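Local atomic coordinates of cytosine deaminase (Klebsiella pneumoniae, PDB entry 4R7W), a protein that probably catalyses the iron-dependent hydrolytic deamination of cytosine to uracil and ammonia. Residues Leu47-Phe52 with Phe347-Ser352; Thr62-Glu67 with Gln311-Pro316; Ala167-Ala172 with Gln200-Leu205; Asp207-Glu212 with Ala239-Ala244. One frame throughout, in Å; residues are numbered along the deposited sequence.

Contact 1: residues Leu47-Phe52 with Phe347-Ser352; sequences LAIPPF and FVTDNS
The ring of Phe52 meets the backbone of Val348 at its edge, where CD2 lies 3.8 Å from Val348 O, almost in the ring plane. Two methyl groups approach the CD2-CE2 edge obliquely, from opposite sides of the ring plane: Val348 CG2, 3.7 Å from Phe52 CE2, and Thr349 CG2, 3.9 Å from Phe52 CD2. Phe52 also packs on Ile322 and Leu323 of helix 322-332 and on Leu373 and Leu375 of strand 372-375. Thr349 holds its methyl anti to its own carbonyl carbon, while a chi1 of 58° sets OG1 between the backbone N and the carbonyl carbon, hydrogen-bonded to Leu345 O. That methyl also touches Ile49 CD1 and lies 4.3 Å from Pro50 O, a buried carbonyl oxygen without a polar partner. At the margin, Pro50 CG approaches Asp350 OD1. The interface is thus apolar packing: the opening part of strand 47-57, the first strand of a TIM barrel of the amidohydrolase type, lies against the turn that leads into helix 350-355.

Contact 2: residues Thr62-Glu67 with Gln311-Pro316; sequences TLTAGE and QDPWYP. With O7U ((2R)-2-amino-2,5-dihydro-1,5,2-diazaphosphinin-6(1H)-one 2-oxide), chain M.
Thr62, in the loop after strand 47-57, sets its CA 4.3 Å from Asp312 CB, in the loop after strand 303-305; both loops sit at the catalytic mouth of the TIM barrel, beyond its first and last strands. The hydroxyl of Thr62 turns to Thr102 and to Ile310 O. From Leu63 onward three successive backbone nitrogens cluster round Gln311 O, with Leu63 N 2.8 Å and Thr64 N 2.9 Å from it. Ala65 N donates a hydrogen bond of 3.0 Å to Gln311 O, arriving from above the carbonyl plane with an N-H...O angle of 145°. Leu63 also sends CD2 obliquely across the extended Gln311 side chain, 3.4 Å from its OE1. Thr64, whose hydroxyl is bonded to Ala61 O, crosses Pro313 and brings OG1 to 3.3 Å from Pro313 CD. Ala65 places its methyl CB 3.4 Å from Asp312 O, and the chain then passes Gly66 in a type II turn that closes with Glu67 N on Thr64 O. Opposite, Asp312 folds into an Asx turn, OD2 accepting from Trp314 N, while OD1 is taken by Ser309. This turn carries the indole into the active site: Pro313 CB lies over one face, offset toward the rim, and on the other the bound diazaphosphinine (O7U) brings C6 to 3.3 Å from Trp314 CE2.

Contact 3: residues Ala167-Ala172 with Gln200-Leu205; sequences AIEMGA and QRYGRL
The C-terminal ends of two neighbouring outer helices of the TIM barrel, 160-170 and 185-202, meet where Ile168 and Glu169 pack on Tyr202 and where Arg204 reaches across to the Schellman motif at Gly171. Ile168 sets CG2 over one face of the Tyr202 ring, a CH-pi contact 3.6 Å from the centroid and 20° off the normal. At the ring's far end, Tyr202 OH donates to Glu169 OE1 (2.6 Å), meeting the oxygen on its anti side. The Glu169 chain, bent at chi2 (-95°), brings this carboxylate to the ring edge nearly perpendicular to the ring plane, 82° apart. In Arg204, NE makes a weak bond to Tyr202 O. Its NH2 bridges two carbonyls at the helix end, donating to Ile168 O at 2.9 Å and weakly to Ala172 O at 2.7 Å. Ile168 O is doubly gripped, for Gly171 N and Arg204 NH2 reach it from opposite faces of the carbonyl plane.

Contact 4: residues Asp207-Glu212 with Ala239-Ala244; sequences DVHCDE and ASHTCA. With FE2 (Fe (II) ion), chain L; O7U ((2R)-2-amino-2,5-dihydro-1,5,2-diazaphosphinin-6(1H)-one 2-oxide), chain M.
Ser240 OG is gripped twice: it donates to the syn lone pair of Asp207 OD2 at 2.6 Å and also bonds His56 ND1, a position suited to orienting that iron ligand from the second shell; Asp207 is held by Arg115. Parallel strands 205-210 and 237-241 are laced here by Ser240 N to Val208 O, 2.8 Å, and Cys210 N to Ser240 O, 2.9 Å. Glu212, with CG opposite the backbone N (chi1 -167°) and an extended chain, lays its carboxylate over one face of the His241 ring, the planes 13° apart and CD centred 3.5 Å above it. Stacked in this way, both groups bond O7U: Glu212 OE1 accepts from its N4 and OE2 from its N3, while His241 NE2 donates to its O4 at 2.9 Å. The same oxygen binds the iron(II) ion at 2.2 Å, beside His209 NE2 at 2.5 Å, His56, His58 and Asp308. A metal-bound oxygen on tetrahedral phosphorus is consistent with mimicry of the tetrahedral intermediate formed when metal-bound hydroxide attacks cytosine.

In the fold
The four contacts lie in different parts of one TIM barrel. Contacts 1 and 2 both join a segment near the beginning of the barrel to one near its end, so the pairings of contacts 3 and 4 fall between their partners along the chain; contact 3 closes just before contact 4 opens, strand 205-210 following helix 185-202. Contacts 1 and 4 reach the same sheet from opposite sides of the chain's centre, about 23 Å apart between centres. Contacts 2 and 4, with nearest atoms about 6 Å apart, both touch O7U and each contributes to the active site. Contact 3 lies in the outer helical layer, its centre about 28 Å from that of contact 2.

Contact 1: residues Leu47-Phe52 with Phe347-Ser352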
loop_
_atom_site.group_PDB
_atom_site.type_symbol
_atom_site.label_atom_id
_atom_site.label_comp_id
_atom_site.label_asym_id
_atom_site.label_seq_id
_atom_site.Cartn_x
_atom_site.Cartn_y
_atom_site.Cartn_z
ATOM N N LEU B 47 -15.924 9.108 13.073
ATOM C CA LEU B 47 -16.547 9.440 11.810
ATOM C C LEU B 47 -17.673 8.462 11.470
ATOM O O LEU B 47 -17.567 7.267 11.710
ATOM C CB LEU B 47 -15.475 9.417 10.730
ATOM C CG LEU B 47 -15.801 9.979 9.357
ATOM C CD1 LEU B 47 -16.312 11.406 9.453
ATOM C CD2 LEU B 47 -14.539 9.903 8.514
ATOM N N ALA B 48 -18.766 8.991 10.941
ATOM C CA ALA B 48 -19.841 8.176 10.400
ATOM C C ALA B 48 -19.880 8.463 8.913
ATOM O O ALA B 48 -19.860 9.626 8.507
ATOM C CB ALA B 48 -21.187 8.528 11.064
ATOM N N ILE B 49 -19.890 7.408 8.103
ATOM C CA ILE B 49 -19.890 7.553 6.654
ATOM C C ILE B 49 -20.817 6.503 6.081
ATOM O O ILE B 49 -21.072 5.495 6.738
ATOM C CB ILE B 49 -18.483 7.279 6.051
ATOM C CG1 ILE B 49 -17.964 5.915 6.508
ATOM C CG2 ILE B 49 -17.501 8.372 6.417
ATOM C CD1 ILE B 49 -16.822 5.389 5.650
ATOM N N PRO B 50 -21.306 6.715 4.845
ATOM C CA PRO B 50 -22.067 5.653 4.180
ATOM C C PRO B 50 -21.140 4.474 3.918
ATOM O O PRO B 50 -19.925 4.638 4.056
ATOM C CB PRO B 50 -22.524 6.318 2.879
ATOM C CG PRO B 50 -21.536 7.394 2.630
ATOM C CD PRO B 50 -21.160 7.903 3.986
ATOM N N PRO B 51 -21.685 3.301 3.550
ATOM C CA PRO B 51 -20.793 2.142 3.415
ATOM C C PRO B 51 -19.718 2.324 2.354
ATOM O O PRO B 51 -19.920 3.064 1.389
ATOM C CB PRO B 51 -21.732 1.022 2.958
ATOM C CG PRO B 51 -23.087 1.462 3.305
ATOM C CD PRO B 51 -23.076 2.963 3.203
ATOM N N PHE B 52 -18.590 1.642 2.530
ATOM C CA PHE B 52 -17.615 1.496 1.454
ATOM C C PHE B 52 -18.248 0.763 0.276
ATOM O O PHE B 52 -19.165 -0.047 0.457
ATOM C CB PHE B 52 -16.367 0.750 1.934
ATOM C CG PHE B 52 -15.476 1.570 2.844
ATOM C CD1 PHE B 52 -15.047 1.060 4.053
ATOM C CD2 PHE B 52 -15.080 2.847 2.481
ATOM C CE1 PHE B 52 -14.234 1.817 4.900
ATOM C CE2 PHE B 52 -14.254 3.605 3.321
ATOM C CZ PHE B 52 -13.842 3.087 4.532
ATOM N N PHE B 347 -13.177 8.748 -3.057
ATOM C CA PHE B 347 -12.760 7.793 -4.081
ATOM C C PHE B 347 -13.131 6.350 -3.762
ATOM O O PHE B 347 -13.004 5.462 -4.614
ATOM C CB PHE B 347 -11.251 7.923 -4.318
ATOM C CG PHE B 347 -10.848 9.253 -4.896
ATOM C CD1 PHE B 347 -11.283 9.628 -6.161
ATOM C CD2 PHE B 347 -10.044 10.125 -4.183
ATOM C CE1 PHE B 347 -10.926 10.852 -6.706
ATOM C CE2 PHE B 347 -9.683 11.358 -4.716
ATOM C CZ PHE B 347 -10.121 11.718 -5.986
ATOM N N VAL B 348 -13.576 6.105 -2.534
ATOM C CA VAL B 348 -14.068 4.772 -2.193
ATOM C C VAL B 348 -15.466 4.804 -1.567
ATOM O O VAL B 348 -15.969 3.773 -1.107
ATOM C CB VAL B 348 -13.104 4.025 -1.263
ATOM C CG1 VAL B 348 -11.739 3.885 -1.915
ATOM C CG2 VAL B 348 -12.972 4.790 0.052
ATOM N N THR B 349 -16.081 5.985 -1.526
ATOM C CA THR B 349 -17.475 6.098 -1.094
ATOM C C THR B 349 -18.339 6.745 -2.190
ATOM O O THR B 349 -18.792 6.060 -3.128
ATOM C CB THR B 349 -17.616 6.859 0.279
ATOM O OG1 THR B 349 -17.052 8.174 0.191
ATOM C CG2 THR B 349 -16.911 6.102 1.400
ATOM N N ASP B 350 -18.531 8.060 -2.082
ATOM C CA ASP B 350 -19.400 8.827 -2.986
ATOM C C ASP B 350 -19.170 8.611 -4.497
ATOM O O ASP B 350 -20.133 8.443 -5.249
ATOM C CB ASP B 350 -19.320 10.341 -2.694
ATOM C CG ASP B 350 -19.499 10.688 -1.222
ATOM O OD1 ASP B 350 -20.021 9.856 -0.445
ATOM O OD2 ASP B 350 -19.127 11.826 -0.844
ATOM N N ASN B 351 -17.910 8.640 -4.939
ATOM C CA ASN B 351 -17.606 8.590 -6.365
ATOM C C ASN B 351 -17.960 7.225 -6.946
ATOM O O ASN B 351 -18.502 7.130 -8.052
ATOM C CB ASN B 351 -16.127 8.924 -6.638
ATOM C CG ASN B 351 -15.785 10.394 -6.369
ATOM O OD1 ASN B 351 -16.586 11.147 -5.809
ATOM N ND2 ASN B 351 -14.581 10.802 -6.775
ATOM N N SER B 352 -17.660 6.184 -6.178
ATOM C CA SER B 352 -18.016 4.807 -6.501
ATOM C C SER B 352 -19.521 4.599 -6.625
ATOM O O SER B 352 -20.005 3.980 -7.588
ATOM C CB SER B 352 -17.496 3.893 -5.397
ATOM O OG SER B 352 -16.120 4.116 -5.171
#

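Contact 2: residues Thr62-Glu67 with Gln311-Pro316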
loop_
_atom_site.group_PDB
_atom_site.type_symbol
_atom_site.label_atom_id
_atom_site.label_comp_id
_atom_site.label_asym_id
_atom_site.label_seq_id
_atom_site.Cartn_x
_atom_site.Cartn_y
_atom_site.Cartn_z
ATOM N N THR B 62 -12.426 -15.283 -7.772
ATOM C CA THR B 62 -11.815 -15.075 -6.466
ATOM C C THR B 62 -11.379 -16.395 -5.820
ATOM O O THR B 62 -12.061 -17.402 -5.926
ATOM C CB THR B 62 -12.757 -14.263 -5.505
ATOM O OG1 THR B 62 -12.027 -13.822 -4.347
ATOM C CG2 THR B 62 -13.955 -15.089 -5.077
ATOM N N LEU B 63 -10.223 -16.367 -5.170
ATOM C CA LEU B 63 -9.717 -17.498 -4.385
ATOM C C LEU B 63 -9.362 -18.717 -5.217
ATOM O O LEU B 63 -9.449 -19.843 -4.719
ATOM C CB LEU B 63 -10.682 -17.884 -3.246
ATOM C CG LEU B 63 -11.240 -16.766 -2.355
ATOM C CD1 LEU B 63 -12.004 -17.373 -1.194
ATOM C CD2 LEU B 63 -10.166 -15.836 -1.838
ATOM N N THR B 64 -8.952 -18.497 -6.472
ATOM C CA THR B 64 -8.472 -19.584 -7.333
ATOM C C THR B 64 -6.995 -19.438 -7.707
ATOM O O THR B 64 -6.519 -20.148 -8.585
ATOM C CB THR B 64 -9.246 -19.665 -8.663
ATOM O OG1 THR B 64 -9.024 -18.463 -9.417
ATOM C CG2 THR B 64 -10.733 -19.875 -8.424
ATOM N N ALA B 65 -6.269 -18.521 -7.063
ATOM C CA ALA B 65 -4.857 -18.321 -7.410
ATOM C C ALA B 65 -4.039 -19.600 -7.224
ATOM O O ALA B 65 -4.068 -20.203 -6.160
ATOM C CB ALA B 65 -4.258 -17.183 -6.601
ATOM N N GLY B 66 -3.326 -20.020 -8.267
ATOM C CA GLY B 66 -2.489 -21.207 -8.196
ATOM C C GLY B 66 -3.094 -22.463 -8.807
ATOM O O GLY B 66 -2.411 -23.483 -8.966
ATOM N N GLU B 67 -4.371 -22.390 -9.167
ATOM C CA GLU B 67 -5.100 -23.546 -9.685
ATOM C C GLU B 67 -5.371 -23.389 -11.170
ATOM O O GLU B 67 -6.151 -22.530 -11.563
ATOM C CB GLU B 67 -6.436 -23.677 -8.948
ATOM C CG GLU B 67 -6.331 -23.492 -7.450
ATOM C CD GLU B 67 -7.683 -23.480 -6.755
ATOM O OE1 GLU B 67 -8.721 -23.442 -7.449
ATOM O OE2 GLU B 67 -7.706 -23.510 -5.506
ATOM N N GLN B 311 -7.013 -12.865 -4.595
ATOM C CA GLN B 311 -6.408 -14.194 -4.702
ATOM C C GLN B 311 -6.874 -14.973 -5.935
ATOM O O GLN B 311 -7.507 -16.030 -5.824
ATOM C CB GLN B 311 -6.662 -14.991 -3.428
ATOM C CG GLN B 311 -6.147 -14.300 -2.171
ATOM C CD GLN B 311 -6.512 -15.064 -0.922
ATOM O OE1 GLN B 311 -7.450 -14.704 -0.220
ATOM N NE2 GLN B 311 -5.794 -16.142 -0.653
ATOM N N ASP B 312 -6.567 -14.437 -7.108
ATOM C CA ASP B 312 -7.088 -14.994 -8.340
ATOM C C ASP B 312 -5.961 -15.131 -9.410
ATOM O O ASP B 312 -4.799 -14.881 -9.099
ATOM C CB ASP B 312 -8.335 -14.195 -8.782
ATOM C CG ASP B 312 -8.009 -12.853 -9.406
ATOM O OD1 ASP B 312 -8.978 -12.119 -9.716
ATOM O OD2 ASP B 312 -6.820 -12.509 -9.582
ATOM N N PRO B 313 -6.284 -15.561 -10.646
ATOM C CA PRO B 313 -5.178 -15.735 -11.604
ATOM C C PRO B 313 -4.365 -14.474 -11.918
ATOM O O PRO B 313 -3.236 -14.588 -12.406
ATOM C CB PRO B 313 -5.895 -16.214 -12.869
ATOM C CG PRO B 313 -7.110 -16.874 -12.374
ATOM C CD PRO B 313 -7.542 -16.124 -11.170
ATOM N N TRP B 314 -4.911 -13.293 -11.625
ATOM C CA TRP B 314 -4.225 -12.043 -11.953
ATOM C C TRP B 314 -3.540 -11.347 -10.772
ATOM O O TRP B 314 -2.826 -10.369 -10.970
ATOM C CB TRP B 314 -5.200 -11.044 -12.582
ATOM C CG TRP B 314 -5.781 -11.512 -13.869
ATOM C CD1 TRP B 314 -5.266 -11.316 -15.117
ATOM C CD2 TRP B 314 -6.986 -12.262 -14.042
ATOM N NE1 TRP B 314 -6.077 -11.898 -16.060
ATOM C CE2 TRP B 314 -7.139 -12.490 -15.425
ATOM C CE3 TRP B 314 -7.947 -12.771 -13.162
ATOM C CZ2 TRP B 314 -8.219 -13.194 -15.950
ATOM C CZ3 TRP B 314 -9.026 -13.489 -13.693
ATOM C CH2 TRP B 314 -9.154 -13.681 -15.068
ATOM N N TYR B 315 -3.758 -11.825 -9.553
ATOM C CA TYR B 315 -3.298 -11.094 -8.367
ATOM C C TYR B 315 -3.360 -12.020 -7.166
ATOM O O TYR B 315 -4.439 -12.472 -6.788
ATOM C CB TYR B 315 -4.196 -9.872 -8.154
ATOM C CG TYR B 315 -3.810 -8.947 -7.008
ATOM C CD1 TYR B 315 -4.561 -8.899 -5.835
ATOM C CD2 TYR B 315 -2.713 -8.104 -7.120
ATOM C CE1 TYR B 315 -4.212 -8.036 -4.793
ATOM C CE2 TYR B 315 -2.351 -7.256 -6.093
ATOM C CZ TYR B 315 -3.102 -7.220 -4.939
ATOM O OH TYR B 315 -2.719 -6.358 -3.946
ATOM N N PRO B 316 -2.201 -12.324 -6.565
ATOM C CA PRO B 316 -2.126 -13.340 -5.503
ATOM C C PRO B 316 -2.521 -12.845 -4.097
ATOM O O PRO B 316 -2.679 -13.661 -3.188
ATOM C CB PRO B 316 -0.651 -13.737 -5.519
ATOM C CG PRO B 316 0.046 -12.496 -5.954
ATOM C CD PRO B 316 -0.873 -11.817 -6.940
HETATM N N1 O7U M . -9.621 -10.032 -16.407
HETATM C C2 O7U M . -9.224 -8.882 -17.095
HETATM O O2 O7U M . -9.321 -8.694 -18.320
HETATM N N3 O7U M . -8.682 -7.842 -16.376
HETATM N N4 O7U M . -6.910 -7.424 -14.367
HETATM O O4 O7U M . -9.187 -6.551 -14.421
HETATM P P4 O7U M . -8.454 -7.755 -14.777
HETATM C C5 O7U M . -9.009 -9.308 -14.101
HETATM C C6 O7U M . -9.478 -10.144 -14.956
#

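Contact 3: residues Ala167-Ala172 with Gln200-Leu205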
loop_
_atom_site.group_PDB
_atom_site.type_symbol
_atom_site.label_atom_id
_atom_site.label_comp_id
_atom_site.label_asym_id
_atom_site.label_seq_id
_atom_site.Cartn_x
_atom_site.Cartn_y
_atom_site.Cartn_z
ATOM N N ALA B 167 -26.686 -13.763 -21.295
ATOM C CA ALA B 167 -26.341 -13.247 -19.981
ATOM C C ALA B 167 -27.260 -12.087 -19.579
ATOM O O ALA B 167 -27.702 -11.978 -18.430
ATOM C CB ALA B 167 -24.889 -12.810 -19.967
ATOM N N ILE B 168 -27.540 -11.215 -20.538
ATOM C CA ILE B 168 -28.401 -10.069 -20.290
ATOM C C ILE B 168 -29.857 -10.550 -20.085
ATOM O O ILE B 168 -30.550 -10.087 -19.177
ATOM C CB ILE B 168 -28.250 -9.005 -21.418
ATOM C CG1 ILE B 168 -27.158 -7.982 -21.058
ATOM C CG2 ILE B 168 -29.533 -8.266 -21.649
ATOM C CD1 ILE B 168 -25.800 -8.568 -20.805
ATOM N N GLU B 169 -30.292 -11.518 -20.885
ATOM C CA GLU B 169 -31.640 -12.086 -20.728
ATOM C C GLU B 169 -31.835 -12.761 -19.363
ATOM O O GLU B 169 -32.952 -12.800 -18.843
ATOM C CB GLU B 169 -31.965 -13.067 -21.861
ATOM C CG GLU B 169 -32.136 -12.421 -23.232
ATOM C CD GLU B 169 -33.589 -12.107 -23.570
ATOM O OE1 GLU B 169 -33.825 -11.456 -24.605
ATOM O OE2 GLU B 169 -34.490 -12.496 -22.802
ATOM N N MET B 170 -30.747 -13.277 -18.787
ATOM C CA MET B 170 -30.800 -13.960 -17.497
ATOM C C MET B 170 -30.784 -12.928 -16.381
ATOM O O MET B 170 -31.068 -13.244 -15.227
ATOM C CB MET B 170 -29.636 -14.940 -17.324
ATOM C CG MET B 170 -29.626 -16.105 -18.317
ATOM S SD MET B 170 -28.059 -17.020 -18.357
ATOM C CE MET B 170 -28.040 -17.711 -16.704
ATOM N N GLY B 171 -30.433 -11.698 -16.731
ATOM C CA GLY B 171 -30.612 -10.586 -15.824
ATOM C C GLY B 171 -29.336 -9.948 -15.309
ATOM O O GLY B 171 -29.352 -9.349 -14.244
ATOM N N ALA B 172 -28.233 -10.082 -16.043
ATOM C CA ALA B 172 -27.032 -9.308 -15.716
ATOM C C ALA B 172 -27.422 -7.824 -15.707
ATOM O O ALA B 172 -28.140 -7.368 -16.597
ATOM C CB ALA B 172 -25.917 -9.588 -16.725
ATOM N N GLN B 200 -28.242 -0.484 -24.477
ATOM C CA GLN B 200 -29.262 0.525 -24.768
ATOM C C GLN B 200 -30.611 -0.121 -25.055
ATOM O O GLN B 200 -31.657 0.381 -24.639
ATOM C CB GLN B 200 -28.827 1.421 -25.939
ATOM C CG GLN B 200 -29.788 2.567 -26.223
ATOM C CD GLN B 200 -29.309 3.485 -27.334
ATOM O OE1 GLN B 200 -28.613 3.055 -28.249
ATOM N NE2 GLN B 200 -29.680 4.761 -27.254
ATOM N N ARG B 201 -30.575 -1.252 -25.754
ATOM C CA ARG B 201 -31.783 -2.000 -26.081
ATOM C C ARG B 201 -32.446 -2.601 -24.837
ATOM O O ARG B 201 -33.660 -2.497 -24.666
ATOM C CB ARG B 201 -31.462 -3.080 -27.129
ATOM C CG ARG B 201 -32.490 -4.177 -27.260
ATOM C CD ARG B 201 -32.382 -4.852 -28.622
ATOM N NE ARG B 201 -33.194 -6.064 -28.693
ATOM C CZ ARG B 201 -34.523 -6.074 -28.766
ATOM N NH1 ARG B 201 -35.206 -4.934 -28.778
ATOM N NH2 ARG B 201 -35.171 -7.231 -28.824
ATOM N N TYR B 202 -31.655 -3.205 -23.956
ATOM C CA TYR B 202 -32.217 -3.840 -22.764
ATOM C C TYR B 202 -32.250 -2.922 -21.529
ATOM O O TYR B 202 -32.599 -3.362 -20.427
ATOM C CB TYR B 202 -31.453 -5.120 -22.422
ATOM C CG TYR B 202 -31.730 -6.304 -23.324
ATOM C CD1 TYR B 202 -31.037 -6.468 -24.511
ATOM C CD2 TYR B 202 -32.668 -7.274 -22.967
ATOM C CE1 TYR B 202 -31.265 -7.546 -25.320
ATOM C CE2 TYR B 202 -32.903 -8.365 -23.774
ATOM C CZ TYR B 202 -32.201 -8.498 -24.950
ATOM O OH TYR B 202 -32.410 -9.578 -25.770
ATOM N N GLY B 203 -31.890 -1.655 -21.714
ATOM C CA GLY B 203 -31.880 -0.684 -20.627
ATOM C C GLY B 203 -30.967 -1.048 -19.467
ATOM O O GLY B 203 -31.368 -0.994 -18.296
ATOM N N ARG B 204 -29.729 -1.408 -19.781
ATOM C CA ARG B 204 -28.778 -1.848 -18.763
ATOM C C ARG B 204 -27.667 -0.820 -18.555
ATOM O O ARG B 204 -27.503 0.087 -19.359
ATOM C CB ARG B 204 -28.180 -3.205 -19.157
ATOM C CG ARG B 204 -29.227 -4.309 -19.353
ATOM C CD ARG B 204 -30.007 -4.573 -18.055
ATOM N NE ARG B 204 -31.252 -5.300 -18.326
ATOM C CZ ARG B 204 -31.356 -6.626 -18.404
ATOM N NH1 ARG B 204 -32.530 -7.184 -18.662
ATOM N NH2 ARG B 204 -30.290 -7.396 -18.222
ATOM N N LEU B 205 -26.907 -0.959 -17.475
ATOM C CA LEU B 205 -25.729 -0.120 -17.268
ATOM C C LEU B 205 -24.577 -0.708 -18.085
ATOM O O LEU B 205 -24.680 -1.829 -18.547
ATOM C CB LEU B 205 -25.357 -0.064 -15.778
ATOM C CG LEU B 205 -26.458 0.401 -14.809
ATOM C CD1 LEU B 205 -25.996 0.362 -13.357
ATOM C CD2 LEU B 205 -26.952 1.783 -15.169
#

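Contact 4: residues Asp207-Glu212 with Ala239-Ala244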
loop_
_atom_site.group_PDB
_atom_site.type_symbol
_atom_site.label_atom_id
_atom_site.label_comp_id
_atom_site.label_asym_id
_atom_site.label_seq_id
_atom_site.Cartn_x
_atom_site.Cartn_y
_atom_site.Cartn_z
ATOM N N ASP B 207 -20.218 -1.255 -18.111
ATOM C CA ASP B 207 -18.916 -1.138 -17.453
ATOM C C ASP B 207 -17.884 -1.988 -18.216
ATOM O O ASP B 207 -17.847 -3.205 -18.086
ATOM C CB ASP B 207 -18.983 -1.565 -15.989
ATOM C CG ASP B 207 -17.753 -1.154 -15.211
ATOM O OD1 ASP B 207 -17.892 -0.727 -14.029
ATOM O OD2 ASP B 207 -16.647 -1.225 -15.784
ATOM N N VAL B 208 -17.033 -1.317 -18.978
ATOM C CA VAL B 208 -16.129 -1.987 -19.934
ATOM C C VAL B 208 -14.694 -1.979 -19.391
ATOM O O VAL B 208 -14.242 -0.958 -18.859
ATOM C CB VAL B 208 -16.200 -1.267 -21.313
ATOM C CG1 VAL B 208 -15.228 -1.880 -22.348
ATOM C CG2 VAL B 208 -17.636 -1.328 -21.856
ATOM N N HIS B 209 -14.003 -3.121 -19.466
ATOM C CA HIS B 209 -12.562 -3.135 -19.249
ATOM C C HIS B 209 -11.974 -2.472 -20.464
ATOM O O HIS B 209 -11.912 -3.075 -21.543
ATOM C CB HIS B 209 -12.002 -4.547 -19.160
ATOM C CG HIS B 209 -12.342 -5.255 -17.891
ATOM N ND1 HIS B 209 -13.640 -5.503 -17.504
ATOM C CD2 HIS B 209 -11.549 -5.777 -16.923
ATOM C CE1 HIS B 209 -13.635 -6.144 -16.348
ATOM N NE2 HIS B 209 -12.379 -6.326 -15.977
ATOM N N CYS B 210 -11.556 -1.227 -20.299
ATOM C CA CYS B 210 -11.242 -0.404 -21.443
ATOM C C CYS B 210 -9.768 -0.064 -21.478
ATOM O O CYS B 210 -9.256 0.608 -20.580
ATOM C CB CYS B 210 -12.056 0.870 -21.402
ATOM S SG CYS B 210 -12.134 1.715 -22.949
ATOM N N ASP B 211 -9.094 -0.555 -22.517
ATOM C CA ASP B 211 -7.679 -0.274 -22.743
ATOM C C ASP B 211 -6.795 -0.683 -21.556
ATOM O O ASP B 211 -5.960 0.117 -21.085
ATOM C CB ASP B 211 -7.478 1.207 -23.070
ATOM C CG ASP B 211 -8.281 1.663 -24.286
ATOM O OD1 ASP B 211 -8.977 2.699 -24.187
ATOM O OD2 ASP B 211 -8.175 1.025 -25.357
ATOM N N GLU B 212 -6.977 -1.909 -21.065
ATOM C CA GLU B 212 -6.118 -2.406 -19.979
ATOM C C GLU B 212 -4.791 -2.908 -20.510
ATOM O O GLU B 212 -4.523 -4.108 -20.484
ATOM C CB GLU B 212 -6.788 -3.509 -19.153
ATOM C CG GLU B 212 -6.032 -3.802 -17.825
ATOM C CD GLU B 212 -6.650 -4.928 -17.005
ATOM O OE1 GLU B 212 -6.184 -5.164 -15.865
ATOM O OE2 GLU B 212 -7.597 -5.580 -17.504
ATOM N N ALA B 239 -15.993 3.383 -17.761
ATOM C CA ALA B 239 -14.796 2.808 -18.347
ATOM C C ALA B 239 -13.849 2.380 -17.234
ATOM O O ALA B 239 -13.287 3.229 -16.523
ATOM C CB ALA B 239 -14.106 3.821 -19.257
ATOM N N SER B 240 -13.684 1.072 -17.065
ATOM C CA SER B 240 -12.728 0.552 -16.094
ATOM C C SER B 240 -11.313 0.502 -16.664
ATOM O O SER B 240 -11.116 0.285 -17.876
ATOM C CB SER B 240 -13.134 -0.839 -15.591
ATOM O OG SER B 240 -14.285 -0.786 -14.753
ATOM N N HIS B 241 -10.352 0.696 -15.761
ATOM C CA HIS B 241 -8.914 0.674 -16.028
ATOM C C HIS B 241 -8.401 1.879 -16.801
ATOM O O HIS B 241 -7.859 2.813 -16.209
ATOM C CB HIS B 241 -8.485 -0.631 -16.702
ATOM C CG HIS B 241 -8.652 -1.833 -15.832
ATOM N ND1 HIS B 241 -7.967 -1.986 -14.645
ATOM C CD2 HIS B 241 -9.416 -2.944 -15.976
ATOM C CE1 HIS B 241 -8.306 -3.138 -14.095
ATOM N NE2 HIS B 241 -9.192 -3.735 -14.877
ATOM N N THR B 242 -8.574 1.849 -18.118
ATOM C CA THR B 242 -8.039 2.877 -19.003
ATOM C C THR B 242 -6.544 3.094 -18.747
ATOM O O THR B 242 -6.058 4.220 -18.776
ATOM C CB THR B 242 -8.868 4.202 -18.983
ATOM O OG1 THR B 242 -8.777 4.859 -17.697
ATOM C CG2 THR B 242 -10.344 3.916 -19.323
ATOM N N CYS B 243 -5.828 1.999 -18.491
ATOM C CA CYS B 243 -4.384 2.076 -18.216
ATOM C C CYS B 243 -3.603 2.743 -19.348
ATOM O O CYS B 243 -2.607 3.430 -19.101
ATOM C CB CYS B 243 -3.793 0.693 -17.942
ATOM S SG CYS B 243 -4.624 -0.268 -16.660
ATOM N N ALA B 244 -4.049 2.536 -20.587
ATOM C CA ALA B 244 -3.377 3.148 -21.736
ATOM C C ALA B 244 -3.320 4.675 -21.669
ATOM O O ALA B 244 -2.372 5.286 -22.181
ATOM C CB ALA B 244 -4.011 2.692 -23.050
HETATM FE FE FE2 L . -11.253 -6.402 -13.741
HETATM N N1 O7U M . -9.621 -10.032 -16.407
HETATM C C2 O7U M . -9.224 -8.882 -17.095
HETATM O O2 O7U M . -9.321 -8.694 -18.320
HETATM N N3 O7U M . -8.682 -7.842 -16.376
HETATM N N4 O7U M . -6.910 -7.424 -14.367
HETATM O O4 O7U M . -9.187 -6.551 -14.421
HETATM P P4 O7U M . -8.454 -7.755 -14.777
HETATM C C5 O7U M . -9.009 -9.308 -14.101
HETATM C C6 O7U M . -9.478 -10.144 -14.956
#